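Local coordinates for periplasmic binding protein/LacI transcriptional regulator (Burkholderia multivorans, PDB 4YLE) that probably binds a simple sugar or a related small solute in the periplasm and delivers it to an ABC transporter, at residues D74-A79 / E171-T176; F65-N70 / F285-A290; K159-G164 / L224-C229. All blocks are in the same frame, centred on the assembly; numbering follows the deposited sequence.

Contact 1: residues D74-A79 / E171-T176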
ATOM      1  N   ASP A  74       9.820  -8.746   4.636  1.00 28.40           N
ATOM      2  CA  ASP A  74       9.252  -8.768   3.286  1.00 27.89           C
ATOM      3  C   ASP A  74       7.742  -8.477   3.360  1.00 27.33           C
ATOM      4  O   ASP A  74       7.190  -8.262   4.431  1.00 27.30           O
ATOM      5  CB  ASP A  74       9.546 -10.105   2.573  1.00 30.04           C
ATOM      6  CG  ASP A  74       9.002 -11.302   3.315  1.00 38.79           C
ATOM      7  OD1 ASP A  74       7.797 -11.290   3.623  1.00 35.22           O
ATOM      8  OD2 ASP A  74       9.778 -12.254   3.582  1.00 48.69           O
ATOM      9  N   GLU A  75       7.076  -8.435   2.214  1.00 27.14           N
ATOM     10  CA  GLU A  75       5.702  -7.954   2.175  1.00 27.26           C
ATOM     11  C   GLU A  75       4.683  -8.987   2.638  1.00 28.78           C
ATOM     12  O   GLU A  75       3.511  -8.667   2.808  1.00 34.98           O
ATOM     13  CB  GLU A  75       5.356  -7.502   0.752  1.00 31.08           C
ATOM     14  CG  GLU A  75       6.228  -6.351   0.260  1.00 32.94           C
ATOM     15  CD  GLU A  75       5.756  -5.001   0.736  1.00 40.56           C
ATOM     16  OE1 GLU A  75       4.947  -4.946   1.690  1.00 29.22           O
ATOM     17  OE2 GLU A  75       6.199  -3.991   0.152  1.00 30.70           O
ATOM     18  N   THR A  76       5.124 -10.214   2.849  1.00 31.79           N
ATOM     19  CA  THR A  76       4.191 -11.290   3.164  1.00 39.39           C
ATOM     20  C   THR A  76       4.440 -11.875   4.537  1.00 35.57           C
ATOM     21  O   THR A  76       3.883 -12.914   4.865  1.00 34.41           O
ATOM     22  CB  THR A  76       4.276 -12.418   2.129  1.00 40.55           C
ATOM     23  OG1 THR A  76       5.644 -12.831   1.979  1.00 36.59           O
ATOM     24  CG2 THR A  76       3.738 -11.944   0.813  1.00 35.86           C
ATOM     25  N   ASP A  77       5.278 -11.226   5.346  1.00 31.66           N
ATOM     26  CA  ASP A  77       5.607 -11.798   6.652  1.00 33.15           C
ATOM     27  C   ASP A  77       4.594 -11.343   7.685  1.00 33.54           C
ATOM     28  O   ASP A  77       4.932 -10.658   8.660  1.00 33.20           O
ATOM     29  CB  ASP A  77       7.020 -11.434   7.125  1.00 34.23           C
ATOM     30  CG  ASP A  77       7.503 -12.361   8.240  1.00 36.26           C
ATOM     31  OD1 ASP A  77       6.701 -13.207   8.679  1.00 38.22           O
ATOM     32  OD2 ASP A  77       8.664 -12.256   8.693  1.00 41.17           O
ATOM     33  N   THR A  78       3.352 -11.749   7.457  1.00 33.37           N
ATOM     34  CA  THR A  78       2.256 -11.516   8.394  1.00 34.23           C
ATOM     35  C   THR A  78       2.603 -11.998   9.803  1.00 36.43           C
ATOM     36  O   THR A  78       2.353 -11.290  10.790  1.00 36.25           O
ATOM     37  CB  THR A  78       0.972 -12.221   7.902  1.00 35.79           C
ATOM     38  OG1 THR A  78       0.624 -11.706   6.609  1.00 34.14           O
ATOM     39  CG2 THR A  78      -0.184 -11.991   8.847  1.00 36.88           C
ATOM     40  N   ALA A  79       3.164 -13.205   9.907  1.00 38.70           N
ATOM     41  CA  ALA A  79       3.460 -13.788  11.228  1.00 41.26           C
ATOM     42  C   ALA A  79       4.305 -12.835  12.099  1.00 40.28           C
ATOM     43  O   ALA A  79       3.987 -12.568  13.277  1.00 41.30           O
ATOM     44  CB  ALA A  79       4.176 -15.143  11.068  1.00 43.68           C
ATOM     45  N   GLU A 171      -1.105  -7.901  -9.576  1.00 16.52           N
ATOM     46  CA  GLU A 171      -1.806  -7.517  -8.367  1.00 14.66           C
ATOM     47  C   GLU A 171      -0.954  -7.666  -7.113  1.00 17.02           C
ATOM     48  O   GLU A 171      -0.010  -8.447  -7.088  1.00 16.29           O
ATOM     49  CB  GLU A 171      -3.049  -8.400  -8.294  1.00 23.10           C
ATOM     50  CG  GLU A 171      -3.866  -8.379  -7.096  1.00 43.33           C
ATOM     51  CD  GLU A 171      -5.101  -9.175  -7.378  1.00 39.48           C
ATOM     52  OE1 GLU A 171      -5.119 -10.408  -7.152  1.00 36.73           O
ATOM     53  OE2 GLU A 171      -6.023  -8.550  -7.905  1.00 28.41           O
ATOM     54  N   GLY A 172      -1.258  -6.886  -6.085  1.00 15.42           N
ATOM     55  CA  GLY A 172      -0.610  -7.092  -4.789  1.00 18.18           C
ATOM     56  C   GLY A 172      -1.081  -8.374  -4.105  1.00 21.02           C
ATOM     57  O   GLY A 172      -1.759  -9.225  -4.702  1.00 23.09           O
ATOM     58  N   VAL A 173      -0.729  -8.518  -2.821  1.00 19.45           N
ATOM     59  CA  VAL A 173      -1.204  -9.652  -2.005  1.00 19.86           C
ATOM     60  C   VAL A 173      -2.730  -9.688  -2.045  1.00 23.96           C
ATOM     61  O   VAL A 173      -3.382  -8.755  -1.611  1.00 23.96           O
ATOM     62  CB  VAL A 173      -0.681  -9.539  -0.541  1.00 26.77           C
ATOM     63  CG1 VAL A 173      -1.363 -10.519   0.370  1.00 30.81           C
ATOM     64  CG2 VAL A 173       0.830  -9.737  -0.487  1.00 25.82           C
ATOM     65  N   SER A 174      -3.295 -10.774  -2.575  1.00 24.48           N
ATOM     66  CA  SER A 174      -4.725 -10.812  -2.918  1.00 27.85           C
ATOM     67  C   SER A 174      -5.691 -10.737  -1.725  1.00 28.14           C
ATOM     68  O   SER A 174      -6.867 -10.430  -1.901  1.00 37.67           O
ATOM     69  CB  SER A 174      -5.008 -12.068  -3.743  1.00 32.88           C
ATOM     70  OG  SER A 174      -4.267 -11.989  -4.952  1.00 35.20           O
ATOM     71  N   THR A 175      -5.184 -10.931  -0.516  1.00 30.35           N
ATOM     72  CA  THR A 175      -6.008 -10.848   0.681  1.00 35.66           C
ATOM     73  C   THR A 175      -5.914  -9.475   1.342  1.00 42.06           C
ATOM     74  O   THR A 175      -6.199  -9.315   2.535  1.00 39.17           O
ATOM     75  CB  THR A 175      -5.587 -11.904   1.673  1.00 35.43           C
ATOM     76  OG1 THR A 175      -4.187 -11.759   1.920  1.00 38.69           O
ATOM     77  CG2 THR A 175      -5.873 -13.309   1.107  1.00 41.32           C
ATOM     78  N   THR A 176      -5.479  -8.482   0.581  1.00 29.80           N
ATOM     79  CA  THR A 176      -5.468  -7.127   1.113  1.00 26.57           C
ATOM     80  C   THR A 176      -6.480  -6.289   0.383  1.00 29.05           C
ATOM     81  O   THR A 176      -6.679  -6.411  -0.826  1.00 24.18           O
ATOM     82  CB  THR A 176      -4.075  -6.457   1.035  1.00 23.45           C
ATOM     83  OG1 THR A 176      -3.628  -6.364  -0.328  1.00 24.80           O
ATOM     84  CG2 THR A 176      -3.082  -7.243   1.845  1.00 23.47           C
TER

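Contact 2: residues F65-N70 / F285-A290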
ATOM      1  N   PHE A  65       5.405  13.587  21.791  1.00 30.64           N
ATOM      2  CA  PHE A  65       5.296  12.132  21.804  1.00 30.83           C
ATOM      3  C   PHE A  65       6.638  11.478  21.502  1.00 30.13           C
ATOM      4  O   PHE A  65       7.533  12.117  20.968  1.00 29.22           O
ATOM      5  CB  PHE A  65       4.214  11.646  20.816  1.00 29.81           C
ATOM      6  CG  PHE A  65       4.601  11.739  19.338  1.00 27.64           C
ATOM      7  CD1 PHE A  65       4.568  12.957  18.680  1.00 27.00           C
ATOM      8  CD2 PHE A  65       4.945  10.611  18.613  1.00 27.07           C
ATOM      9  CE1 PHE A  65       4.902  13.055  17.326  1.00 26.71           C
ATOM     10  CE2 PHE A  65       5.276  10.708  17.248  1.00 25.03           C
ATOM     11  CZ  PHE A  65       5.248  11.930  16.615  1.00 25.94           C
ATOM     12  N   ASP A  66       6.771  10.215  21.905  1.00 31.03           N
ATOM     13  CA  ASP A  66       7.888   9.362  21.498  1.00 30.64           C
ATOM     14  C   ASP A  66       7.373   8.395  20.441  1.00 30.88           C
ATOM     15  O   ASP A  66       6.199   8.074  20.432  1.00 29.54           O
ATOM     16  CB  ASP A  66       8.463   8.577  22.674  1.00 33.02           C
ATOM     17  CG  ASP A  66       9.219   9.450  23.633  1.00 41.17           C
ATOM     18  OD1 ASP A  66       9.986  10.313  23.148  1.00 43.45           O
ATOM     19  OD2 ASP A  66       9.031   9.287  24.861  1.00 41.81           O
ATOM     20  N   LEU A  67       8.258   7.931  19.571  1.00 28.26           N
ATOM     21  CA  LEU A  67       7.860   7.137  18.393  1.00 26.90           C
ATOM     22  C   LEU A  67       8.719   5.902  18.302  1.00 27.46           C
ATOM     23  O   LEU A  67       9.939   6.009  18.358  1.00 27.86           O
ATOM     24  CB  LEU A  67       8.005   7.953  17.101  1.00 25.03           C
ATOM     25  CG  LEU A  67       7.754   7.186  15.799  1.00 23.82           C
ATOM     26  CD1 LEU A  67       6.295   6.822  15.689  1.00 23.94           C
ATOM     27  CD2 LEU A  67       8.224   7.965  14.549  1.00 25.59           C
ATOM     28  N   ILE A  68       8.092   4.734  18.164  1.00 27.86           N
ATOM     29  CA  ILE A  68       8.825   3.481  17.918  1.00 28.38           C
ATOM     30  C   ILE A  68       8.395   2.969  16.561  1.00 28.58           C
ATOM     31  O   ILE A  68       7.212   2.749  16.385  1.00 28.41           O
ATOM     32  CB  ILE A  68       8.511   2.397  18.983  1.00 30.72           C
ATOM     33  CG1 ILE A  68       8.716   2.958  20.386  1.00 49.09           C
ATOM     34  CG2 ILE A  68       9.345   1.110  18.745  1.00 31.78           C
ATOM     35  CD1 ILE A  68      10.109   3.487  20.654  1.00 65.30           C
ATOM     36  N   THR A  69       9.331   2.792  15.622  1.00 26.00           N
ATOM     37  CA  THR A  69       8.973   2.339  14.264  1.00 24.69           C
ATOM     38  C   THR A  69       9.469   0.918  14.059  1.00 25.61           C
ATOM     39  O   THR A  69      10.506   0.521  14.589  1.00 27.43           O
ATOM     40  CB  THR A  69       9.556   3.252  13.146  1.00 23.37           C
ATOM     41  OG1 THR A  69      10.980   3.140  13.112  1.00 27.23           O
ATOM     42  CG2 THR A  69       9.194   4.678  13.376  1.00 26.96           C
ATOM     43  N   ASN A  70       8.696   0.123  13.327  1.00 25.38           N
ATOM     44  CA  ASN A  70       9.092  -1.247  13.024  1.00 26.17           C
ATOM     45  C   ASN A  70       8.471  -1.664  11.724  1.00 25.14           C
ATOM     46  O   ASN A  70       7.385  -1.219  11.388  1.00 24.38           O
ATOM     47  CB  ASN A  70       8.647  -2.236  14.093  1.00 28.28           C
ATOM     48  CG  ASN A  70       9.508  -2.187  15.341  1.00 45.38           C
ATOM     49  OD1 ASN A  70       9.054  -1.783  16.415  1.00 50.92           O
ATOM     50  ND2 ASN A  70      10.757  -2.616  15.209  1.00 40.02           N
ATOM     51  N   PHE A 285      -0.628  11.454   9.716  1.00 15.66           N
ATOM     52  CA  PHE A 285      -2.035  11.713  10.020  1.00 16.72           C
ATOM     53  C   PHE A 285      -2.510  10.574  10.920  1.00 15.91           C
ATOM     54  O   PHE A 285      -3.355  10.749  11.781  1.00 17.07           O
ATOM     55  CB  PHE A 285      -2.890  11.795   8.752  1.00 18.59           C
ATOM     56  CG  PHE A 285      -2.849  13.114   8.030  1.00 23.00           C
ATOM     57  CD1 PHE A 285      -1.758  13.967   8.108  1.00 21.08           C
ATOM     58  CD2 PHE A 285      -3.904  13.469   7.213  1.00 26.61           C
ATOM     59  CE1 PHE A 285      -1.743  15.157   7.402  1.00 27.05           C
ATOM     60  CE2 PHE A 285      -3.896  14.646   6.526  1.00 28.43           C
ATOM     61  CZ  PHE A 285      -2.817  15.492   6.619  1.00 30.68           C
ATOM     62  N   GLY A 286      -1.972   9.375  10.718  1.00 16.06           N
ATOM     63  CA  GLY A 286      -2.300   8.279  11.615  1.00 19.17           C
ATOM     64  C   GLY A 286      -1.864   8.580  13.044  1.00 22.17           C
ATOM     65  O   GLY A 286      -2.627   8.390  13.996  1.00 19.84           O
ATOM     66  N   ILE A 287      -0.608   8.997  13.190  1.00 15.50           N
ATOM     67  CA  ILE A 287      -0.061   9.380  14.492  1.00 16.07           C
ATOM     68  C   ILE A 287      -0.907  10.514  15.098  1.00 21.62           C
ATOM     69  O   ILE A 287      -1.304  10.432  16.259  1.00 22.91           O
ATOM     70  CB  ILE A 287       1.418   9.805  14.372  1.00 19.30           C
ATOM     71  CG1 ILE A 287       2.279   8.599  14.006  1.00 15.72           C
ATOM     72  CG2 ILE A 287       1.912  10.417  15.688  1.00 18.44           C
ATOM     73  CD1 ILE A 287       3.675   8.938  13.480  1.00 21.06           C
ATOM     74  N   ASP A 288      -1.216  11.543  14.316  1.00 17.41           N
ATOM     75  CA  ASP A 288      -2.003  12.677  14.834  1.00 17.87           C
ATOM     76  C   ASP A 288      -3.374  12.229  15.321  1.00 18.73           C
ATOM     77  O   ASP A 288      -3.854  12.684  16.374  1.00 23.07           O
ATOM     78  CB  ASP A 288      -2.179  13.761  13.776  1.00 23.79           C
ATOM     79  CG  ASP A 288      -1.037  14.761  13.748  1.00 51.50           C
ATOM     80  OD1 ASP A 288      -0.207  14.775  14.693  1.00 49.13           O
ATOM     81  OD2 ASP A 288      -0.997  15.553  12.771  1.00 53.07           O
ATOM     82  N   THR A 289      -4.004  11.342  14.557  1.00 18.17           N
ATOM     83  CA  THR A 289      -5.299  10.792  14.917  1.00 22.11           C
ATOM     84  C   THR A 289      -5.227  10.143  16.307  1.00 22.89           C
ATOM     85  O   THR A 289      -6.092  10.374  17.171  1.00 23.41           O
ATOM     86  CB  THR A 289      -5.778   9.762  13.864  1.00 20.95           C
ATOM     87  OG1 THR A 289      -6.011  10.437  12.623  1.00 23.25           O
ATOM     88  CG2 THR A 289      -7.087   9.123  14.328  1.00 22.61           C
ATOM     89  N   ALA A 290      -4.176   9.361  16.533  1.00 20.49           N
ATOM     90  CA  ALA A 290      -3.991   8.669  17.801  1.00 25.93           C
ATOM     91  C   ALA A 290      -3.728   9.668  18.933  1.00 24.04           C
ATOM     92  O   ALA A 290      -4.314   9.583  20.012  1.00 24.68           O
ATOM     93  CB  ALA A 290      -2.852   7.676  17.677  1.00 22.86           C
TER

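Contact 3: residues K159-G164 / L224-C229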
ATOM      1  N   LYS A 159      -5.449   6.272 -22.541  1.00 28.78           N
ATOM      2  CA  LYS A 159      -5.304   7.278 -23.592  1.00 39.20           C
ATOM      3  C   LYS A 159      -4.274   6.837 -24.634  1.00 37.81           C
ATOM      4  O   LYS A 159      -4.331   7.260 -25.800  1.00 33.13           O
ATOM      5  CB  LYS A 159      -4.885   8.634 -23.013  1.00 34.34           C
ATOM      6  CG  LYS A 159      -5.703   9.151 -21.854  1.00 48.20           C
ATOM      7  CD  LYS A 159      -7.198   8.999 -22.070  1.00 58.13           C
ATOM      8  CE  LYS A 159      -7.961   9.211 -20.763  1.00 60.38           C
ATOM      9  NZ  LYS A 159      -8.980   8.135 -20.541  1.00 53.56           N
ATOM     10  N   LYS A 160      -3.335   5.992 -24.199  1.00 32.71           N
ATOM     11  CA  LYS A 160      -2.200   5.581 -25.026  1.00 29.54           C
ATOM     12  C   LYS A 160      -2.477   4.284 -25.767  1.00 40.14           C
ATOM     13  O   LYS A 160      -1.773   3.943 -26.724  1.00 38.17           O
ATOM     14  CB  LYS A 160      -0.944   5.445 -24.156  1.00 37.42           C
ATOM     15  CG  LYS A 160      -0.423   6.786 -23.661  1.00 43.93           C
ATOM     16  CD  LYS A 160       1.074   6.911 -23.826  1.00 59.94           C
ATOM     17  CE  LYS A 160       1.517   8.371 -23.891  1.00 64.15           C
ATOM     18  NZ  LYS A 160       2.991   8.447 -24.087  1.00 70.37           N
ATOM     19  N   LEU A 161      -3.517   3.582 -25.327  1.00 30.97           N
ATOM     20  CA  LEU A 161      -3.924   2.320 -25.907  1.00 29.64           C
ATOM     21  C   LEU A 161      -5.100   2.530 -26.804  1.00 35.41           C
ATOM     22  O   LEU A 161      -5.493   3.664 -27.077  1.00 32.93           O
ATOM     23  CB  LEU A 161      -4.289   1.299 -24.824  1.00 24.64           C
ATOM     24  CG  LEU A 161      -3.159   0.870 -23.899  1.00 24.55           C
ATOM     25  CD1 LEU A 161      -3.596  -0.163 -22.854  1.00 22.88           C
ATOM     26  CD2 LEU A 161      -2.004   0.320 -24.687  1.00 29.65           C
ATOM     27  N   LYS A 162      -5.651   1.426 -27.288  1.00 34.91           N
ATOM     28  CA  LYS A 162      -6.855   1.481 -28.087  1.00 39.43           C
ATOM     29  C   LYS A 162      -7.766   0.328 -27.735  1.00 34.04           C
ATOM     30  O   LYS A 162      -7.349  -0.665 -27.143  1.00 32.38           O
ATOM     31  CB  LYS A 162      -6.521   1.459 -29.582  1.00 39.74           C
ATOM     32  CG  LYS A 162      -5.746   0.248 -30.030  1.00 36.23           C
ATOM     33  CD  LYS A 162      -5.341   0.362 -31.517  1.00 38.85           C
ATOM     34  CE  LYS A 162      -4.669  -0.912 -31.995  1.00 44.98           C
ATOM     35  NZ  LYS A 162      -3.532  -1.316 -31.113  1.00 47.46           N
ATOM     36  N   ALA A 163      -9.031   0.495 -28.094  1.00 35.66           N
ATOM     37  CA  ALA A 163     -10.038  -0.532 -27.910  1.00 36.21           C
ATOM     38  C   ALA A 163      -9.562  -1.877 -28.428  1.00 34.63           C
ATOM     39  O   ALA A 163      -8.947  -1.963 -29.507  1.00 35.60           O
ATOM     40  CB  ALA A 163     -11.328  -0.115 -28.608  1.00 44.14           C
ATOM     41  N   GLY A 164      -9.851  -2.926 -27.658  1.00 35.62           N
ATOM     42  CA  GLY A 164      -9.458  -4.282 -27.999  1.00 30.59           C
ATOM     43  C   GLY A 164      -8.046  -4.678 -27.580  1.00 28.75           C
ATOM     44  O   GLY A 164      -7.682  -5.859 -27.639  1.00 37.28           O
ATOM     45  N   LEU A 224       0.246  -8.776 -26.014  1.00 20.81           N
ATOM     46  CA  LEU A 224       0.032  -7.949 -24.839  1.00 19.06           C
ATOM     47  C   LEU A 224       0.515  -6.525 -25.073  1.00 19.26           C
ATOM     48  O   LEU A 224       1.595  -6.320 -25.621  1.00 21.32           O
ATOM     49  CB  LEU A 224       0.758  -8.538 -23.627  1.00 18.52           C
ATOM     50  CG  LEU A 224       0.154  -8.073 -22.305  1.00 18.12           C
ATOM     51  CD1 LEU A 224      -1.164  -8.795 -22.090  1.00 21.43           C
ATOM     52  CD2 LEU A 224       1.118  -8.322 -21.143  1.00 24.06           C
ATOM     53  N   LYS A 225      -0.281  -5.541 -24.649  1.00 20.07           N
ATOM     54  CA  LYS A 225       0.073  -4.141 -24.887  1.00 22.77           C
ATOM     55  C   LYS A 225       0.463  -3.373 -23.630  1.00 18.13           C
ATOM     56  O   LYS A 225       1.090  -2.323 -23.731  1.00 21.81           O
ATOM     57  CB  LYS A 225      -1.099  -3.431 -25.547  1.00 24.72           C
ATOM     58  CG  LYS A 225      -1.419  -3.959 -26.912  1.00 26.11           C
ATOM     59  CD  LYS A 225      -0.379  -3.497 -27.916  1.00 29.76           C
ATOM     60  CE  LYS A 225      -0.869  -3.748 -29.332  1.00 48.19           C
ATOM     61  NZ  LYS A 225       0.008  -3.100 -30.340  1.00 64.08           N
ATOM     62  N   ALA A 226       0.097  -3.878 -22.448  1.00 18.04           N
ATOM     63  CA  ALA A 226       0.426  -3.188 -21.222  1.00 18.54           C
ATOM     64  C   ALA A 226       0.348  -4.110 -20.023  1.00 16.05           C
ATOM     65  O   ALA A 226      -0.372  -5.114 -20.017  1.00 18.05           O
ATOM     66  CB  ALA A 226      -0.498  -2.018 -21.006  1.00 18.08           C
ATOM     67  N   LEU A 227       1.107  -3.737 -19.012  1.00 15.10           N
ATOM     68  CA  LEU A 227       1.083  -4.387 -17.718  1.00 17.65           C
ATOM     69  C   LEU A 227       0.756  -3.344 -16.669  1.00 16.27           C
ATOM     70  O   LEU A 227       1.491  -2.378 -16.525  1.00 17.42           O
ATOM     71  CB  LEU A 227       2.433  -5.008 -17.412  1.00 18.51           C
ATOM     72  CG  LEU A 227       2.776  -6.201 -18.310  1.00 16.67           C
ATOM     73  CD1 LEU A 227       4.294  -6.415 -18.464  1.00 18.68           C
ATOM     74  CD2 LEU A 227       2.099  -7.463 -17.805  1.00 17.98           C
ATOM     75  N   LEU A 228      -0.349  -3.554 -15.953  1.00 14.75           N
ATOM     76  CA  LEU A 228      -0.801  -2.605 -14.952  1.00 17.12           C
ATOM     77  C   LEU A 228      -0.464  -3.200 -13.587  1.00 12.72           C
ATOM     78  O   LEU A 228      -1.028  -4.239 -13.213  1.00 14.64           O
ATOM     79  CB  LEU A 228      -2.301  -2.348 -15.066  1.00 16.73           C
ATOM     80  CG  LEU A 228      -2.849  -1.734 -16.359  1.00 15.73           C
ATOM     81  CD1 LEU A 228      -2.806  -2.704 -17.523  1.00 17.87           C
ATOM     82  CD2 LEU A 228      -4.270  -1.244 -16.121  1.00 18.55           C
ATOM     83  N   CYS A 229       0.440  -2.557 -12.852  1.00 15.28           N
ATOM     84  CA  CYS A 229       1.018  -3.132 -11.649  1.00 14.00           C
ATOM     85  C   CYS A 229       0.557  -2.413 -10.415  1.00 14.94           C
ATOM     86  O   CYS A 229       0.576  -1.185 -10.374  1.00 15.83           O
ATOM     87  CB  CYS A 229       2.541  -3.103 -11.706  1.00 15.24           C
ATOM     88  SG  CYS A 229       3.192  -3.964 -13.136  1.00 16.11           S
TER

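Contact 1: residues D74-A79 / E171-T176
T76 and V173 bring the two backbones closest, with their CA atoms 7.6 Å apart. Each sits in a type I beta turn, D74 to D77 on one side and V173 to T176 on the other. The two turns come from the two lobes of a periplasmic binding protein fold and face each other across the interlobe cleft. Each leads into a helix, 78-90 or 177-193.

The touch is small and apolar, burying 73 Å². T76 CG2 meets V173 CG2 at 3.9 Å, methyl to methyl, the side chains crossing at a slant. In V173, CG1 lies anti to the backbone N (chi1 169°), turning CG2 toward the other lobe. The same CG2 is 4.4 Å from the carbonyl oxygen E75 O.

T176 N bonds to V173 O at 3.0 Å within its turn; S174 OG of the same turn donates back to E171 OE1 at 2.8 Å. E75 OE2 bonds to N44 ND2, and the nearest atoms of the E75 side chain and a bound unidentified ligand are about 4 Å apart. The two segments touch lightly, but E75 N also bonds to E206 OE2 of the other lobe, consistent with lobes that open and close, as in relatives. An Asx turn holds the T76 backbone: T76 N donates to D74 OD1 at 3.0 Å, on the anti side of the carboxylate and 16° out of its plane.

Contact 2: residues F65-N70 / F285-A290
L67 and I287 mark the closest backbone approach, CA to CA 9.1 Å, between edge strand 66-72 of the seven-stranded sheet and helix 279-295. The gap is filled by side chains. This is sheet-to-helix packing in the N-terminal lobe of an alpha/beta periplasmic binding protein.

I287 carries the contact, with 66 Å² of its surface buried, and it uses both branches. Its CG2 methyl lies over one face of the F65 ring, 4.0 Å from the centroid and 25° off the ring normal. This is a CH-pi contact. The methyl is displaced toward one side of the ring, so it is nearest F65 CE2 at 3.7 Å and F65 CZ at 3.8 Å. The longer branch of I287 runs out nearly straight (chi2 164°). It places CD1 4.0 Å from L67 CD1. Both F65 and L67 cross I287 at about a right angle.

With CG between the backbone N and the carbonyl carbon (chi1 73°), the F65 ring reaches toward the helix and turns a face to I287 CG2. F65 also touches V35 of strand 34-39. A54 of helix 45-60 touches both L67 and I287, and V97 of strand 95-98 adds to the packing around I287.

One turn of the helix is doubly tied. F285 O accepts from T289 N at 2.9 Å and from T289 OG1 at 2.8 Å, from opposite faces of its carbonyl plane.

The chemistry across the contact is apolar. It rests on dispersion, on the burial of F65 and I287, and on one weakly directional CH-pi contact. Strand and helix are therefore matched by shape, without a polar lock between the two segments.

Contact 3: residues K159-G164 / L224-C229
L161 and K225 lose the most surface here, 52 and 45 Å², and K162 follows with 26 Å². They meet at the outer end of the C-terminal lobe, an alpha/beta Rossmann-like domain with a parallel four-stranded sheet. L161 lies in the loop that joins helix 146-160 to strand 166-171. K225 comes next to A226 of strand 226-229, which pairs with strand 166-171.

The L161 side chain points at the strand and spreads its two methyls over neighbouring residues. CD2 rests 4.0 Å from K225 CB. CD1 lies 4.1 Å from A226 CB. The L161 and K225 side chains run antiparallel alongside one another, so the leucine covers the base of the lysine. V167 and Y252 touch both L161 and A226, extending the apolar patch.

Further out, the two lysine side chains run toward the surface. K162 is bent at its last torsion (chi4 -53°), and K225 is bent at chi2 (-74°). Their chains cross and bring two like charges together. D165 probably eases this: it forms a salt bridge with K162 NZ, and the side chain of K225 also touches it. L161, K162 and K225 all touch a crystal neighbour, so the lysine ends may be partly shaped by the lattice. K162 NZ lies 4.0 Å from K225 NZ and equally far from K225 CE.

In the fold
Contact 2 belongs to the N-terminal lobe and its seven-stranded sheet. Contact 3 belongs to the C-terminal lobe and its four-stranded sheet. Their centres are about 40 Å apart, on opposite sides of the chain's centre. Contact 1 lies between, about 23 Å from contact 2 and about 26 Å from contact 3, centre to centre. Along the chain the segments come as 65-70, 74-79, 159-164, 171-176, 224-229 and 285-290. Strand 66-72 runs from contact 2 toward contact 1, and strand 166-171 links contacts 3 and 1. The chain is back in the first lobe by strand 274-276, before helix 279-295. Contacts 2 and 3 thus lie within separate lobes, and contact 1 joins them near the unidentified ligand.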